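Local coordinates for protein alpha-galactosidase (Thermus thermophilus, PDB 6LCJ) that probably hydrolyses terminal alpha-galactosyl residues from galactosides and assembles as a hexamer, at residues K43-H48 / A57-A62. Sequence-based numbering, arbitrary orientation.
Sequences KGFFRH and AWVDPA
W58 lays its indole over the F45-F46 peptide and the CB of F46, its non-hydrogen-bonded partner. With CG beside its own backbone N and anti to the carbonyl carbon (chi1 -72°), the indole reaches over the neighbouring strand, and CB of F46 sits over one face, 3.7 Å from the centroid of the six-membered ring and almost on its normal, a CH-pi contact. The phenyl of F46 stands over the five-membered ring and turns its edge to that same face, the planes inclined at 54°. The carbonyl O of G44 lies at the indole edge, 3.7 Å from CZ3 of W58. R97 adds a cation-pi contact to W58, while F144 meets F46 edge-to-face.

The two strands form an antiparallel beta hairpin at one border of the seven-stranded sheet of the N-terminal beta domain, with 44-48 also paired to strand 93-97. Two nearly straight backbone bonds join F45 N to V59 O and V59 N to F45 O, both 2.9 Å. R47 and A57 form the next hydrogen-bonded pair, its bonds more bent, with R47 N 2.8 Å from A57 O and A57 N 3.1 Å from R47 O.

On the face opposite W58, F45 and V59 lie side by side, CD2 of F45 4.1 Å from CG2 of V59. P61 brings CG to 3.9 Å from CB of F45. R47 touches V59 CG1 through its CB, then bends at chi2 (-91°) and carries its guanidinium away to D78 (salt bridge) and L55 O (hydrogen bond).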
loop_
_atom_site.group_PDB
_atom_site.type_symbol
_atom_site.label_atom_id
_atom_site.label_comp_id
_atom_site.label_asym_id
_atom_site.label_seq_id
_atom_site.Cartn_x
_atom_site.Cartn_y
_atom_site.Cartn_z
ATOM N N LYS E 43 -3.603 28.399 -24.696
ATOM C CA LYS E 43 -4.101 27.124 -25.202
ATOM C C LYS E 43 -2.998 26.128 -25.546
ATOM O O LYS E 43 -3.279 24.929 -25.660
ATOM C CB LYS E 43 -4.975 27.342 -26.442
ATOM C CG LYS E 43 -6.067 28.394 -26.268
ATOM C CD LYS E 43 -7.232 27.871 -25.413
ATOM C CE LYS E 43 -8.157 29.008 -24.976
ATOM N NZ LYS E 43 -8.606 29.862 -26.126
ATOM N N GLY E 44 -1.764 26.573 -25.712
ATOM C CA GLY E 44 -0.667 25.655 -25.946
ATOM C C GLY E 44 0.590 26.082 -25.221
ATOM O O GLY E 44 0.848 27.270 -25.013
ATOM N N PHE E 45 1.376 25.084 -24.831
ATOM C CA PHE E 45 2.712 25.276 -24.282
ATOM C C PHE E 45 3.715 24.640 -25.235
ATOM O O PHE E 45 3.529 23.493 -25.665
ATOM C CB PHE E 45 2.831 24.666 -22.878
ATOM C CG PHE E 45 4.278 24.549 -22.358
ATOM C CD1 PHE E 45 5.094 25.669 -22.244
ATOM C CD2 PHE E 45 4.795 23.317 -21.963
ATOM C CE1 PHE E 45 6.401 25.563 -21.753
ATOM C CE2 PHE E 45 6.106 23.206 -21.465
ATOM C CZ PHE E 45 6.906 24.323 -21.366
ATOM N N PHE E 46 4.764 25.384 -25.584
ATOM C CA PHE E 46 5.821 24.812 -26.407
ATOM C C PHE E 46 6.772 24.014 -25.513
ATOM O O PHE E 46 7.506 24.576 -24.681
ATOM C CB PHE E 46 6.578 25.880 -27.182
ATOM C CG PHE E 46 7.704 25.315 -27.999
ATOM C CD1 PHE E 46 7.441 24.453 -29.046
ATOM C CD2 PHE E 46 9.026 25.610 -27.698
ATOM C CE1 PHE E 46 8.478 23.909 -29.799
ATOM C CE2 PHE E 46 10.059 25.084 -28.450
ATOM C CZ PHE E 46 9.785 24.232 -29.503
ATOM N N ARG E 47 6.767 22.706 -25.700
ATOM C CA ARG E 47 7.521 21.789 -24.868
ATOM C C ARG E 47 8.787 21.432 -25.635
ATOM O O ARG E 47 8.750 20.617 -26.559
ATOM C CB ARG E 47 6.666 20.569 -24.544
ATOM C CG ARG E 47 7.219 19.697 -23.433
ATOM C CD ARG E 47 8.114 18.599 -23.976
ATOM N NE ARG E 47 8.622 17.774 -22.889
ATOM C CZ ARG E 47 9.580 16.867 -23.024
ATOM N NH1 ARG E 47 10.137 16.661 -24.208
ATOM N NH2 ARG E 47 9.981 16.155 -21.973
ATOM N N HIS E 48 9.906 22.057 -25.270
ATOM C CA HIS E 48 11.185 21.782 -25.921
ATOM C C HIS E 48 11.983 20.727 -25.144
ATOM O O HIS E 48 12.474 20.990 -24.040
ATOM C CB HIS E 48 12.014 23.045 -26.079
ATOM C CG HIS E 48 13.231 22.807 -26.908
ATOM N ND1 HIS E 48 14.509 22.864 -26.396
ATOM C CD2 HIS E 48 13.356 22.395 -28.193
ATOM C CE1 HIS E 48 15.371 22.541 -27.343
ATOM N NE2 HIS E 48 14.698 22.254 -28.445
ATOM N N ALA E 57 7.409 19.838 -29.203
ATOM C CA ALA E 57 6.070 19.967 -29.767
ATOM C C ALA E 57 5.241 20.896 -28.894
ATOM O O ALA E 57 5.598 21.173 -27.747
ATOM C CB ALA E 57 5.372 18.607 -29.888
ATOM N N TRP E 58 4.119 21.361 -29.456
ATOM C CA TRP E 58 3.114 22.105 -28.703
ATOM C C TRP E 58 2.188 21.126 -27.995
ATOM O O TRP E 58 1.650 20.208 -28.621
ATOM C CB TRP E 58 2.300 23.014 -29.629
ATOM C CG TRP E 58 3.064 24.214 -30.130
ATOM C CD1 TRP E 58 3.779 24.313 -31.299
ATOM C CD2 TRP E 58 3.217 25.473 -29.462
ATOM N NE1 TRP E 58 4.353 25.562 -31.398
ATOM C CE2 TRP E 58 4.025 26.293 -30.288
ATOM C CE3 TRP E 58 2.745 25.989 -28.249
ATOM C CZ2 TRP E 58 4.362 27.597 -29.943
ATOM C CZ3 TRP E 58 3.088 27.284 -27.905
ATOM C CH2 TRP E 58 3.889 28.076 -28.752
ATOM N N VAL E 59 2.009 21.310 -26.690
ATOM C CA VAL E 59 1.152 20.431 -25.907
ATOM C C VAL E 59 0.112 21.265 -25.163
ATOM O O VAL E 59 0.205 22.490 -25.060
ATOM C CB VAL E 59 1.946 19.560 -24.904
ATOM C CG1 VAL E 59 3.068 18.834 -25.601
ATOM C CG2 VAL E 59 2.459 20.406 -23.743
ATOM N N ASP E 60 -0.882 20.560 -24.631
ATOM C CA ASP E 60 -1.921 21.162 -23.813
ATOM C C ASP E 60 -1.450 21.153 -22.366
ATOM O O ASP E 60 -1.330 20.071 -21.772
ATOM C CB ASP E 60 -3.221 20.382 -23.964
ATOM C CG ASP E 60 -4.406 21.032 -23.261
ATOM O OD1 ASP E 60 -4.230 21.989 -22.469
ATOM O OD2 ASP E 60 -5.537 20.563 -23.511
ATOM N N PRO E 61 -1.184 22.308 -21.751
ATOM C CA PRO E 61 -0.701 22.297 -20.369
ATOM C C PRO E 61 -1.769 21.921 -19.372
ATOM O O PRO E 61 -1.458 21.832 -18.178
ATOM C CB PRO E 61 -0.226 23.741 -20.141
ATOM C CG PRO E 61 -0.714 24.542 -21.321
ATOM C CD PRO E 61 -1.566 23.664 -22.185
ATOM N N ALA E 62 -3.018 21.736 -19.813
ATOM C CA ALA E 62 -4.079 21.344 -18.891
ATOM C C ALA E 62 -3.986 19.863 -18.549
ATOM O O ALA E 62 -4.200 19.471 -17.397
ATOM C CB ALA E 62 -5.445 21.666 -19.492
#